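Local coordinates for protein similar to hydroxylamine oxidoreductase (Kuenenia stuttgartiensis, PDB 6H5L) that probably acts as an oxidoreductase, a multihaem cytochrome related to hydroxylamine oxidoreductase that carries heme c groups within a reductase complex of an anammox bacterium, at residues Y53-R58 with G205-D210; R58-M63 with I141-G146; S310-T315 with A373-D378. All blocks are in the same frame, centred on the assembly; numbering follows the deposited sequence.

In the fold
The three contacts illustrate how chemistry follows position in a largely helical multihaem cytochrome. Contacts 1 and 2 are neighbours, with centres about 9 Å apart; they share Arg58, both draw on helix 56-59, and touch where Thr145 packs on Pro56 and Asn57. Contact 1 is buried and strongly polar, with a carboxylate between two amides and a lysine turned to a heme propionate. Contact 2, only partly buried, joins its segments by apolar and sulfur contacts around a tyrosine hydrogen-bonded to another heme. Contact 3 lies on the opposite side of the chain's centre, its centre about 38 Å from that of contact 1. There a partly buried loop is tied to helix 356-389 by an aspartate, without heme.

Contact 1 (Y53-R58 with G205-D210); sequences YWQPNR and GAEKCD. With HEC (heme c), chain J.
The carboxylate of Glu207 has an amide on each of its faces. On one face the amide of Gln55 stacks almost parallel to it, the two planes 8° apart and Gln55 CD 3.7 Å from Glu207 CD. Across the other face comes Asn57, whose amide stands nearly perpendicular and whose ND2 hydrogen-bonds to Glu207 OE1 at 3.0 Å, from well above the carboxylate plane. Gln55 reaches its stacked position because its chain, after a straight start, bends at CB-CG (chi2 85°) and brings the amide back over the acid. A further flat group, the indole of Trp54, has Tyr53 CB 4.2 Å above one face, toward the rim, while Lys208 NZ lies at its edge, 3.8 Å from Trp54 CZ3.

The principle at work is the fastening of a helix start by a remote acid. Gln55 occupies the N-cap position of helix 56-59, and Asn57 N, in the first turn, donates to the syn lone pair of Glu207 OE2, 3.1 Å away. Glu207 is thus gripped by the backbone and side chain of the same asparagine, and Tyr17 OH adds a further bond to OE1. Its own segment runs into a CxxCH heme-attachment motif that begins at Cys209, so the helix start is tied to a stretch holding heme covalently.

Lys208 turns away from the acid toward a heme propionate. Its NZ bonds propionate O1A, although the modelled separation is too short to be trusted, and makes a weak salt bridge to Asp210 OD1 at 3.4 Å. Arg215 pairs with Asp210 OD2 and also bonds the heme, placing two cations around its propionates. A water near Trp54 O accepts from Glu207 N at 3.3 Å.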
loop_
_atom_site.group_PDB
_atom_site.type_symbol
_atom_site.label_atom_id
_atom_site.label_comp_id
_atom_site.label_asym_id
_atom_site.label_seq_id
_atom_site.Cartn_x
_atom_site.Cartn_y
_atom_site.Cartn_z
ATOM N N TYR A 53 -23.920 -32.954 -29.433
ATOM C CA TYR A 53 -23.654 -31.869 -28.500
ATOM C C TYR A 53 -24.583 -30.677 -28.680
ATOM O O TYR A 53 -24.905 -30.012 -27.694
ATOM C CB TYR A 53 -22.198 -31.406 -28.638
ATOM C CG TYR A 53 -21.181 -32.505 -28.397
ATOM C CD1 TYR A 53 -20.758 -32.817 -27.109
ATOM C CD2 TYR A 53 -20.644 -33.230 -29.455
ATOM C CE1 TYR A 53 -19.831 -33.822 -26.883
ATOM C CE2 TYR A 53 -19.717 -34.233 -29.238
ATOM C CZ TYR A 53 -19.314 -34.526 -27.952
ATOM O OH TYR A 53 -18.391 -35.525 -27.738
ATOM N N TRP A 54 -25.034 -30.393 -29.905
ATOM C CA TRP A 54 -25.906 -29.239 -30.100
ATOM C C TRP A 54 -27.316 -29.518 -29.587
ATOM O O TRP A 54 -27.963 -28.629 -29.021
ATOM C CB TRP A 54 -25.944 -28.829 -31.574
ATOM C CG TRP A 54 -24.609 -28.580 -32.255
ATOM C CD1 TRP A 54 -24.320 -28.819 -33.567
ATOM C CD2 TRP A 54 -23.406 -28.040 -31.674
ATOM N NE1 TRP A 54 -23.024 -28.467 -33.841
ATOM C CE2 TRP A 54 -22.438 -27.990 -32.698
ATOM C CE3 TRP A 54 -23.053 -27.599 -30.394
ATOM C CZ2 TRP A 54 -21.143 -27.520 -32.482
ATOM C CZ3 TRP A 54 -21.766 -27.132 -30.181
ATOM C CH2 TRP A 54 -20.829 -27.096 -31.222
ATOM N N GLN A 55 -27.808 -30.740 -29.780
ATOM C CA GLN A 55 -29.165 -31.123 -29.380
ATOM C C GLN A 55 -29.086 -32.478 -28.691
ATOM O O GLN A 55 -29.386 -33.520 -29.288
ATOM C CB GLN A 55 -30.103 -31.164 -30.589
ATOM C CG GLN A 55 -31.568 -31.344 -30.247
ATOM C CD GLN A 55 -32.266 -30.034 -29.933
ATOM O OE1 GLN A 55 -31.629 -28.988 -29.807
ATOM N NE2 GLN A 55 -33.587 -30.086 -29.817
ATOM N N PRO A 56 -28.675 -32.500 -27.417
ATOM C CA PRO A 56 -28.373 -33.791 -26.771
ATOM C C PRO A 56 -29.576 -34.705 -26.604
ATOM O O PRO A 56 -29.457 -35.911 -26.851
ATOM C CB PRO A 56 -27.792 -33.369 -25.412
ATOM C CG PRO A 56 -27.332 -31.961 -25.612
ATOM C CD PRO A 56 -28.310 -31.357 -26.566
ATOM N N ASN A 57 -30.724 -34.176 -26.172
ATOM C CA ASN A 57 -31.899 -35.021 -25.962
ATOM C C ASN A 57 -32.232 -35.837 -27.203
ATOM O O ASN A 57 -32.534 -37.032 -27.109
ATOM C CB ASN A 57 -33.102 -34.168 -25.559
ATOM C CG ASN A 57 -33.109 -33.820 -24.082
ATOM O OD1 ASN A 57 -32.526 -34.532 -23.263
ATOM N ND2 ASN A 57 -33.785 -32.731 -23.731
ATOM N N ARG A 58 -32.167 -35.212 -28.376
ATOM C CA ARG A 58 -32.561 -35.886 -29.604
ATOM C C ARG A 58 -31.442 -36.741 -30.187
ATOM O O ARG A 58 -31.725 -37.767 -30.812
ATOM C CB ARG A 58 -33.031 -34.858 -30.632
ATOM C CG ARG A 58 -33.392 -35.421 -32.000
ATOM C CD ARG A 58 -34.694 -36.202 -31.979
ATOM N NE ARG A 58 -35.083 -36.643 -33.314
ATOM C CZ ARG A 58 -36.171 -37.359 -33.574
ATOM N NH1 ARG A 58 -36.981 -37.717 -32.588
ATOM N NH2 ARG A 58 -36.450 -37.719 -34.820
ATOM N N GLY A 205 -28.893 -23.070 -29.260
ATOM C CA GLY A 205 -29.206 -22.426 -28.000
ATOM C C GLY A 205 -30.545 -22.830 -27.418
ATOM O O GLY A 205 -31.087 -22.133 -26.555
ATOM N N ALA A 206 -31.093 -23.955 -27.881
ATOM C CA ALA A 206 -32.389 -24.424 -27.404
ATOM C C ALA A 206 -32.265 -25.359 -26.208
ATOM O O ALA A 206 -33.090 -25.300 -25.290
ATOM C CB ALA A 206 -33.149 -25.120 -28.537
ATOM N N GLU A 207 -31.250 -26.224 -26.195
ATOM C CA GLU A 207 -31.021 -27.121 -25.074
ATOM C C GLU A 207 -29.705 -26.870 -24.355
ATOM O O GLU A 207 -29.450 -27.514 -23.331
ATOM C CB GLU A 207 -31.066 -28.586 -25.537
ATOM C CG GLU A 207 -32.369 -28.983 -26.213
ATOM C CD GLU A 207 -32.549 -30.487 -26.295
ATOM O OE1 GLU A 207 -33.691 -30.964 -26.120
ATOM O OE2 GLU A 207 -31.548 -31.196 -26.528
ATOM N N LYS A 208 -28.869 -25.963 -24.852
ATOM C CA LYS A 208 -27.591 -25.646 -24.232
ATOM C C LYS A 208 -27.699 -24.306 -23.515
ATOM O O LYS A 208 -27.976 -23.281 -24.147
ATOM C CB LYS A 208 -26.473 -25.600 -25.272
ATOM C CG LYS A 208 -26.478 -26.746 -26.267
ATOM C CD LYS A 208 -25.066 -27.049 -26.739
ATOM C CE LYS A 208 -24.277 -25.779 -27.007
ATOM N NZ LYS A 208 -22.823 -25.984 -26.758
ATOM N N CYS A 209 -27.481 -24.317 -22.202
ATOM C CA CYS A 209 -27.478 -23.101 -21.400
ATOM C C CYS A 209 -26.089 -22.499 -21.258
ATOM O O CYS A 209 -25.931 -21.490 -20.561
ATOM C CB CYS A 209 -28.066 -23.381 -20.015
ATOM S SG CYS A 209 -29.780 -23.931 -20.029
ATOM N N ASP A 210 -25.084 -23.087 -21.908
ATOM C CA ASP A 210 -23.716 -22.584 -21.900
ATOM C C ASP A 210 -23.432 -21.681 -23.093
ATOM O O ASP A 210 -22.279 -21.554 -23.519
ATOM C CB ASP A 210 -22.729 -23.750 -21.882
ATOM C CG ASP A 210 -22.869 -24.647 -23.099
ATOM O OD1 ASP A 210 -23.836 -24.462 -23.869
ATOM O OD2 ASP A 210 -22.016 -25.536 -23.293
HETATM FE FE HEC J . -12.367 -24.987 -27.847
HETATM C CHA HEC J . -15.408 -23.499 -27.390
HETATM C CHB HEC J . -13.538 -26.411 -30.786
HETATM C CHC HEC J . -9.250 -26.279 -28.527
HETATM C CHD HEC J . -11.244 -23.846 -24.818
HETATM N NA HEC J . -14.131 -24.934 -28.915
HETATM C C1A HEC J . -15.290 -24.310 -28.497
HETATM C C2A HEC J . -16.347 -24.654 -29.429
HETATM C C3A HEC J . -15.828 -25.457 -30.359
HETATM C C4A HEC J . -14.425 -25.651 -30.059
HETATM C CMA HEC J . -16.592 -26.073 -31.549
HETATM C CAA HEC J . -17.819 -24.192 -29.367
HETATM C CBA HEC J . -18.506 -24.864 -28.186
HETATM C CGA HEC J . -19.993 -24.640 -28.246
HETATM O O1A HEC J . -20.694 -25.097 -27.307
HETATM O O2A HEC J . -20.475 -24.011 -29.223
HETATM N NB HEC J . -11.556 -26.159 -29.358
HETATM C C1B HEC J . -12.201 -26.576 -30.507
HETATM C C2B HEC J . -11.227 -27.213 -31.370
HETATM C C3B HEC J . -10.041 -27.184 -30.744
HETATM C C4B HEC J . -10.227 -26.517 -29.469
HETATM C CMB HEC J . -11.554 -27.829 -32.751
HETATM C CAB HEC J . -8.691 -27.742 -31.251
HETATM C CBB HEC J . -8.195 -26.974 -32.496
HETATM N NC HEC J . -10.590 -25.064 -26.855
HETATM C C1C HEC J . -9.416 -25.621 -27.326
HETATM C C2C HEC J . -8.362 -25.306 -26.384
HETATM C C3C HEC J . -8.923 -24.719 -25.316
HETATM C C4C HEC J . -10.328 -24.496 -25.621
HETATM C CMC HEC J . -6.924 -25.862 -26.483
HETATM C CAC HEC J . -8.198 -24.270 -24.019
HETATM C CBC HEC J . -7.107 -23.203 -24.269
HETATM N ND HEC J . -13.185 -23.816 -26.349
HETATM C C1D HEC J . -12.555 -23.546 -25.135
HETATM C C2D HEC J . -13.505 -22.893 -24.258
HETATM C C3D HEC J . -14.806 -22.791 -25.068
HETATM C C4D HEC J . -14.510 -23.386 -26.350
HETATM C CMD HEC J . -13.265 -22.408 -22.812
HETATM C CAD HEC J . -16.157 -22.182 -24.634
HETATM C CBD HEC J . -17.168 -23.302 -24.408
HETATM C CGD HEC J . -18.540 -22.849 -24.831
HETATM O O1D HEC J . -18.677 -22.347 -25.976
HETATM O O2D HEC J . -19.500 -23.000 -24.030
HETATM O O HOH W 1 -30.200 -27.167 -29.138
#

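Contact 2 (R58-M63 with I141-G146); sequences RHYEPM and IRMPTG. With HEC (heme c), chain C.
Tyr60 packs against Met143 and Ile141, yet its one polar side-chain atom is given to neither segment: the hydroxyl donates to propionate O2A of a heme c, with OH and O2A 2.8 Å apart. The two segments are therefore held by apolar contact around a ring whose far end is fixed by the cofactor. The propionate oxygen lies in the plane of that ring, at its edge, and Ile141 CG2 lies 3.4 Å from the same OH.

Met143 comes over one face of Tyr60, the two side chains crossing at about a right angle. CB sits 4.2 Å above the ring plane, offset toward the rim, and CG is 3.4 Å from Tyr60 CE1. The sulfur joins as an oblique Met-aromatic contact, SD 5.5 Å from the ring centroid and 40° off its normal. With Tyr60 CG anti to the backbone N (chi1 -175°), the phenol lies alongside Ile141 and Met143, its hydroxyl pointing at the propionate. With a phenylalanine in its place, propionate O2A would probably lose this hydrogen-bond donor and the ring would be freer to shift against Met143.

Beyond the phenol, Met63 and Ile141 meet at 4.3 Å between SD and CG2, both on the same side of the porphyrin. Met63 SD is 3.4 Å from the meso carbon CHA, and Ile141 CG1 approaches CHB; Met143 CE instead borders the rim at methyl CMA. Arg357 of a second subunit packs on Tyr60 and Met63, binds Glu61 O and also bonds the heme. Tyr53 OH and Asn65 ND2 are further donors to this cofactor. The combination is that of a heme pocket at its propionate edge, with isoleucine and methionine side chains against the macrocycle and hydroxyl, amide and guanidinium donors around its propionates.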
loop_
_atom_site.group_PDB
_atom_site.type_symbol
_atom_site.label_atom_id
_atom_site.label_comp_id
_atom_site.label_asym_id
_atom_site.label_seq_id
_atom_site.Cartn_x
_atom_site.Cartn_y
_atom_site.Cartn_z
ATOM N N ARG A 58 -32.167 -35.212 -28.376
ATOM C CA ARG A 58 -32.561 -35.886 -29.604
ATOM C C ARG A 58 -31.442 -36.741 -30.187
ATOM O O ARG A 58 -31.725 -37.767 -30.812
ATOM C CB ARG A 58 -33.031 -34.858 -30.632
ATOM C CG ARG A 58 -33.392 -35.421 -32.000
ATOM C CD ARG A 58 -34.694 -36.202 -31.979
ATOM N NE ARG A 58 -35.083 -36.643 -33.314
ATOM C CZ ARG A 58 -36.171 -37.359 -33.574
ATOM N NH1 ARG A 58 -36.981 -37.717 -32.588
ATOM N NH2 ARG A 58 -36.450 -37.719 -34.820
ATOM N N HIS A 59 -30.177 -36.359 -29.992
ATOM C CA HIS A 59 -29.102 -36.924 -30.797
ATOM C C HIS A 59 -27.862 -37.386 -30.039
ATOM O O HIS A 59 -26.923 -37.865 -30.684
ATOM C CB HIS A 59 -28.663 -35.913 -31.870
ATOM C CG HIS A 59 -29.694 -35.672 -32.930
ATOM N ND1 HIS A 59 -30.215 -36.686 -33.704
ATOM C CD2 HIS A 59 -30.294 -34.533 -33.349
ATOM C CE1 HIS A 59 -31.098 -36.183 -34.549
ATOM N NE2 HIS A 59 -31.161 -34.878 -34.357
ATOM N N TYR A 60 -27.810 -37.263 -28.716
ATOM C CA TYR A 60 -26.609 -37.692 -28.011
ATOM C C TYR A 60 -26.527 -39.213 -27.956
ATOM O O TYR A 60 -27.541 -39.904 -27.831
ATOM C CB TYR A 60 -26.565 -37.117 -26.596
ATOM C CG TYR A 60 -25.281 -37.443 -25.864
ATOM C CD1 TYR A 60 -24.084 -36.835 -26.218
ATOM C CD2 TYR A 60 -25.265 -38.365 -24.826
ATOM C CE1 TYR A 60 -22.906 -37.133 -25.557
ATOM C CE2 TYR A 60 -24.092 -38.667 -24.157
ATOM C CZ TYR A 60 -22.916 -38.047 -24.527
ATOM O OH TYR A 60 -21.745 -38.342 -23.868
ATOM N N GLU A 61 -25.306 -39.729 -28.061
ATOM C CA GLU A 61 -25.007 -41.146 -27.935
ATOM C C GLU A 61 -23.892 -41.334 -26.919
ATOM O O GLU A 61 -23.043 -40.452 -26.756
ATOM C CB GLU A 61 -24.585 -41.753 -29.279
ATOM C CG GLU A 61 -25.676 -41.752 -30.337
ATOM C CD GLU A 61 -25.199 -42.310 -31.663
ATOM O OE1 GLU A 61 -24.016 -42.700 -31.753
ATOM O OE2 GLU A 61 -26.004 -42.359 -32.617
ATOM N N PRO A 62 -23.868 -42.470 -26.223
ATOM C CA PRO A 62 -22.865 -42.671 -25.171
ATOM C C PRO A 62 -21.458 -42.792 -25.739
ATOM O O PRO A 62 -21.250 -43.092 -26.917
ATOM C CB PRO A 62 -23.304 -43.983 -24.504
ATOM C CG PRO A 62 -24.732 -44.171 -24.906
ATOM C CD PRO A 62 -24.841 -43.573 -26.273
ATOM N N MET A 63 -20.481 -42.535 -24.870
ATOM C CA MET A 63 -19.080 -42.716 -25.221
ATOM C C MET A 63 -18.803 -44.171 -25.595
ATOM O O MET A 63 -19.537 -45.089 -25.220
ATOM C CB MET A 63 -18.181 -42.297 -24.061
ATOM C CG MET A 63 -18.002 -40.800 -23.912
ATOM S SD MET A 63 -17.239 -40.408 -22.330
ATOM C CE MET A 63 -15.933 -41.631 -22.286
ATOM N N ILE A 141 -22.535 -41.362 -18.772
ATOM C CA ILE A 141 -22.255 -39.932 -18.848
ATOM C C ILE A 141 -23.308 -39.264 -19.724
ATOM O O ILE A 141 -23.805 -39.847 -20.696
ATOM C CB ILE A 141 -20.822 -39.684 -19.366
ATOM C CG1 ILE A 141 -19.947 -39.081 -18.263
ATOM C CG2 ILE A 141 -20.814 -38.775 -20.593
ATOM C CD1 ILE A 141 -19.798 -39.958 -17.042
ATOM N N ARG A 142 -23.658 -38.028 -19.367
ATOM C CA ARG A 142 -24.747 -37.291 -19.994
ATOM C C ARG A 142 -24.291 -35.883 -20.342
ATOM O O ARG A 142 -23.524 -35.265 -19.595
ATOM C CB ARG A 142 -25.968 -37.218 -19.065
ATOM C CG ARG A 142 -27.181 -36.539 -19.674
ATOM C CD ARG A 142 -27.937 -35.699 -18.652
ATOM N NE ARG A 142 -28.166 -36.413 -17.399
ATOM C CZ ARG A 142 -27.725 -36.006 -16.212
ATOM N NH1 ARG A 142 -27.039 -34.877 -16.109
ATOM N NH2 ARG A 142 -27.980 -36.720 -15.124
ATOM N N MET A 143 -24.759 -35.384 -21.493
ATOM C CA MET A 143 -24.636 -33.975 -21.834
ATOM C C MET A 143 -25.807 -33.240 -21.198
ATOM O O MET A 143 -26.963 -33.440 -21.590
ATOM C CB MET A 143 -24.598 -33.755 -23.348
ATOM C CG MET A 143 -23.261 -34.089 -23.990
ATOM S SD MET A 143 -21.888 -33.101 -23.366
ATOM C CE MET A 143 -20.846 -34.385 -22.680
ATOM N N PRO A 144 -25.550 -32.380 -20.216
ATOM C CA PRO A 144 -26.651 -31.738 -19.485
ATOM C C PRO A 144 -27.376 -30.719 -20.354
ATOM O O PRO A 144 -26.809 -29.700 -20.759
ATOM C CB PRO A 144 -25.945 -31.079 -18.293
ATOM C CG PRO A 144 -24.567 -30.851 -18.773
ATOM C CD PRO A 144 -24.229 -31.972 -19.707
ATOM N N THR A 145 -28.648 -30.998 -20.621
ATOM C CA THR A 145 -29.518 -30.031 -21.266
ATOM C C THR A 145 -30.008 -29.022 -20.234
ATOM O O THR A 145 -29.683 -29.101 -19.049
ATOM C CB THR A 145 -30.705 -30.716 -21.936
ATOM O OG1 THR A 145 -31.472 -31.403 -20.943
ATOM C CG2 THR A 145 -30.213 -31.715 -22.974
ATOM N N GLY A 146 -30.808 -28.059 -20.694
ATOM C CA GLY A 146 -31.400 -27.080 -19.808
ATOM C C GLY A 146 -32.304 -27.694 -18.761
ATOM O O GLY A 146 -32.545 -27.080 -17.713
HETATM FE FE HEC C . -14.337 -38.568 -18.221
HETATM C CHA HEC C . -14.835 -38.091 -21.568
HETATM C CHB HEC C . -17.193 -36.781 -17.538
HETATM C CHC HEC C . -14.136 -39.514 -14.952
HETATM C CHD HEC C . -11.098 -39.516 -18.731
HETATM N NA HEC C . -15.770 -37.635 -19.344
HETATM C C1A HEC C . -15.751 -37.506 -20.720
HETATM C C2A HEC C . -16.863 -36.658 -21.109
HETATM C C3A HEC C . -17.511 -36.294 -19.995
HETATM C C4A HEC C . -16.839 -36.901 -18.863
HETATM C CMA HEC C . -18.759 -35.388 -19.915
HETATM C CAA HEC C . -17.216 -36.249 -22.558
HETATM C CBA HEC C . -18.355 -37.091 -23.123
HETATM C CGA HEC C . -18.533 -36.737 -24.578
HETATM O O1A HEC C . -17.664 -36.014 -25.129
HETATM O O2A HEC C . -19.541 -37.177 -25.190
HETATM N NB HEC C . -15.425 -38.155 -16.537
HETATM C C1B HEC C . -16.647 -37.511 -16.505
HETATM C C2B HEC C . -17.248 -37.751 -15.208
HETATM C C3B HEC C . -16.398 -38.499 -14.491
HETATM C C4B HEC C . -15.238 -38.772 -15.315
HETATM C CMB HEC C . -18.617 -37.196 -14.752
HETATM C CAB HEC C . -16.590 -39.013 -13.047
HETATM C CBB HEC C . -17.725 -40.058 -12.968
HETATM N NC HEC C . -12.852 -39.307 -17.036
HETATM C C1C HEC C . -13.035 -39.758 -15.744
HETATM C C2C HEC C . -11.930 -40.631 -15.408
HETATM C C3C HEC C . -11.027 -40.543 -16.405
HETATM C C4C HEC C . -11.627 -39.765 -17.480
HETATM C CMC HEC C . -11.710 -41.203 -13.985
HETATM C CAC HEC C . -9.636 -41.226 -16.474
HETATM C CBC HEC C . -9.738 -42.764 -16.357
HETATM N ND HEC C . -13.136 -38.753 -19.907
HETATM C C1D HEC C . -11.824 -39.220 -19.871
HETATM C C2D HEC C . -11.349 -39.343 -21.233
HETATM C C3D HEC C . -12.518 -38.899 -22.125
HETATM C C4D HEC C . -13.584 -38.550 -21.210
HETATM C CMD HEC C . -9.959 -39.822 -21.695
HETATM C CAD HEC C . -12.547 -38.840 -23.669
HETATM C CBD HEC C . -13.425 -39.978 -24.180
HETATM C CGD HEC C . -13.516 -39.967 -25.684
HETATM O O1D HEC C . -14.251 -40.826 -26.237
HETATM O O2D HEC C . -12.861 -39.109 -26.327
#

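Contact 3 (S310-T315 with A373-D378); sequences SNLEYT and AHTLAD
Asp378 reaches out from helix 356-389 to hold the backbone of the 310-315 loop, a case of a loop fastened to a long helix through a helix-borne carboxylate. That helix packs on helices 455-476 and 480-513, and the contact lies on its flank, without touching a heme. The principal donor is Thr315 N, which gives its hydrogen to Asp378 OD2 at 2.9 Å. The bond is nearly straight at 171°, and it meets the oxygen on the syn side, 17° out of the carboxylate plane. A chi1 of 167°, with CG opposite the backbone N, carries the acid outward from the helix.

The other acceptor, OD1, is supplied from just past the loop segment by Ser316 OG, so both carboxylate oxygens have partners in the same run of chain. Thr315 OG1 also lies 3.2 Å from Asp378 OD2. Other polar side chains of the contact bond close by in sequence. Tyr314 OH bonds to Pro309 O; Thr375 OG1 bonds to Phe371 O, one turn back in its own helix; and His374 ND1 makes a weak bond to Met370 O.

Apolar packing accompanies these bonds. The ring of Tyr314 turns its edge to the aspartate, with CD1 3.7 Å from Asp378 CB, while the ring and carboxylate planes stand almost perpendicular. Further along, Leu312 lies across the helix surface at about a right angle to both His374 and Thr375: its CD1 methyl is 3.9 Å from His374 CB and 3.6 Å from Thr375 OG1.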
loop_
_atom_site.group_PDB
_atom_site.type_symbol
_atom_site.label_atom_id
_atom_site.label_comp_id
_atom_site.label_asym_id
_atom_site.label_seq_id
_atom_site.Cartn_x
_atom_site.Cartn_y
_atom_site.Cartn_z
ATOM N N SER A 310 -48.994 -5.272 -41.180
ATOM C CA SER A 310 -50.368 -5.158 -41.659
ATOM C C SER A 310 -50.782 -3.722 -41.947
ATOM O O SER A 310 -51.865 -3.506 -42.502
ATOM C CB SER A 310 -51.341 -5.761 -40.642
ATOM O OG SER A 310 -51.375 -5.000 -39.444
ATOM N N ASN A 311 -49.956 -2.744 -41.585
ATOM C CA ASN A 311 -50.279 -1.338 -41.761
ATOM C C ASN A 311 -49.906 -0.819 -43.145
ATOM O O ASN A 311 -49.817 0.400 -43.335
ATOM C CB ASN A 311 -49.586 -0.502 -40.681
ATOM C CG ASN A 311 -49.620 -1.171 -39.318
ATOM O OD1 ASN A 311 -48.663 -1.836 -38.920
ATOM N ND2 ASN A 311 -50.723 -1.000 -38.598
ATOM N N LEU A 312 -49.682 -1.709 -44.109
ATOM C CA LEU A 312 -49.316 -1.317 -45.461
ATOM C C LEU A 312 -50.229 -1.994 -46.472
ATOM O O LEU A 312 -50.729 -3.100 -46.245
ATOM C CB LEU A 312 -47.854 -1.667 -45.780
ATOM C CG LEU A 312 -46.773 -0.781 -45.163
ATOM C CD1 LEU A 312 -45.390 -1.242 -45.601
ATOM C CD2 LEU A 312 -46.998 0.675 -45.538
ATOM N N GLU A 313 -50.434 -1.314 -47.596
ATOM C CA GLU A 313 -51.191 -1.846 -48.721
ATOM C C GLU A 313 -50.202 -2.289 -49.792
ATOM O O GLU A 313 -49.482 -1.457 -50.357
ATOM C CB GLU A 313 -52.156 -0.794 -49.267
ATOM C CG GLU A 313 -53.010 -1.263 -50.429
ATOM C CD GLU A 313 -54.406 -1.672 -50.002
ATOM O OE1 GLU A 313 -54.592 -2.022 -48.817
ATOM O OE2 GLU A 313 -55.318 -1.634 -50.856
ATOM N N TYR A 314 -50.164 -3.589 -50.066
ATOM C CA TYR A 314 -49.160 -4.170 -50.944
ATOM C C TYR A 314 -49.710 -4.366 -52.351
ATOM O O TYR A 314 -50.912 -4.551 -52.550
ATOM C CB TYR A 314 -48.666 -5.508 -50.389
ATOM C CG TYR A 314 -48.135 -5.405 -48.978
ATOM C CD1 TYR A 314 -46.812 -5.057 -48.736
ATOM C CD2 TYR A 314 -48.962 -5.643 -47.890
ATOM C CE1 TYR A 314 -46.326 -4.955 -47.445
ATOM C CE2 TYR A 314 -48.487 -5.544 -46.600
ATOM C CZ TYR A 314 -47.170 -5.201 -46.382
ATOM O OH TYR A 314 -46.701 -5.103 -45.093
ATOM N N THR A 315 -48.805 -4.321 -53.329
ATOM C CA THR A 315 -49.158 -4.522 -54.728
ATOM C C THR A 315 -48.849 -5.926 -55.222
ATOM O O THR A 315 -49.510 -6.405 -56.149
ATOM C CB THR A 315 -48.427 -3.506 -55.614
ATOM O OG1 THR A 315 -47.025 -3.805 -55.630
ATOM C CG2 THR A 315 -48.630 -2.098 -55.079
ATOM N N ALA A 373 -39.068 0.514 -46.198
ATOM C CA ALA A 373 -38.263 -0.619 -46.643
ATOM C C ALA A 373 -39.144 -1.785 -47.075
ATOM O O ALA A 373 -38.893 -2.407 -48.116
ATOM C CB ALA A 373 -37.297 -1.049 -45.538
ATOM N N HIS A 374 -40.186 -2.096 -46.293
ATOM C CA HIS A 374 -41.143 -3.112 -46.720
ATOM C C HIS A 374 -41.885 -2.698 -47.980
ATOM O O HIS A 374 -42.218 -3.555 -48.805
ATOM C CB HIS A 374 -42.135 -3.411 -45.594
ATOM C CG HIS A 374 -41.711 -4.533 -44.697
ATOM N ND1 HIS A 374 -41.215 -4.331 -43.428
ATOM C CD2 HIS A 374 -41.707 -5.871 -44.891
ATOM C CE1 HIS A 374 -40.924 -5.496 -42.879
ATOM N NE2 HIS A 374 -41.214 -6.447 -43.748
ATOM N N THR A 375 -42.159 -1.403 -48.137
ATOM C CA THR A 375 -42.739 -0.915 -49.383
ATOM C C THR A 375 -41.789 -1.143 -50.550
ATOM O O THR A 375 -42.209 -1.580 -51.627
ATOM C CB THR A 375 -43.090 0.573 -49.259
ATOM O OG1 THR A 375 -44.153 0.738 -48.309
ATOM C CG2 THR A 375 -43.518 1.148 -50.606
ATOM N N LEU A 376 -40.500 -0.853 -50.350
ATOM C CA LEU A 376 -39.516 -1.061 -51.408
ATOM C C LEU A 376 -39.415 -2.534 -51.784
ATOM O O LEU A 376 -39.277 -2.875 -52.966
ATOM C CB LEU A 376 -38.155 -0.523 -50.967
ATOM C CG LEU A 376 -37.021 -0.547 -51.994
ATOM C CD1 LEU A 376 -37.361 0.326 -53.191
ATOM C CD2 LEU A 376 -35.711 -0.102 -51.360
ATOM N N ALA A 377 -39.483 -3.423 -50.791
ATOM C CA ALA A 377 -39.430 -4.852 -51.075
ATOM C C ALA A 377 -40.682 -5.320 -51.806
ATOM O O ALA A 377 -40.604 -6.171 -52.700
ATOM C CB ALA A 377 -39.238 -5.636 -49.777
ATOM N N ASP A 378 -41.845 -4.772 -51.447
ATOM C CA ASP A 378 -43.081 -5.144 -52.127
ATOM C C ASP A 378 -43.055 -4.726 -53.593
ATOM O O ASP A 378 -43.538 -5.463 -54.461
ATOM C CB ASP A 378 -44.278 -4.521 -51.410
ATOM C CG ASP A 378 -45.550 -4.593 -52.233
ATOM O OD1 ASP A 378 -46.018 -5.717 -52.510
ATOM O OD2 ASP A 378 -46.081 -3.523 -52.599
#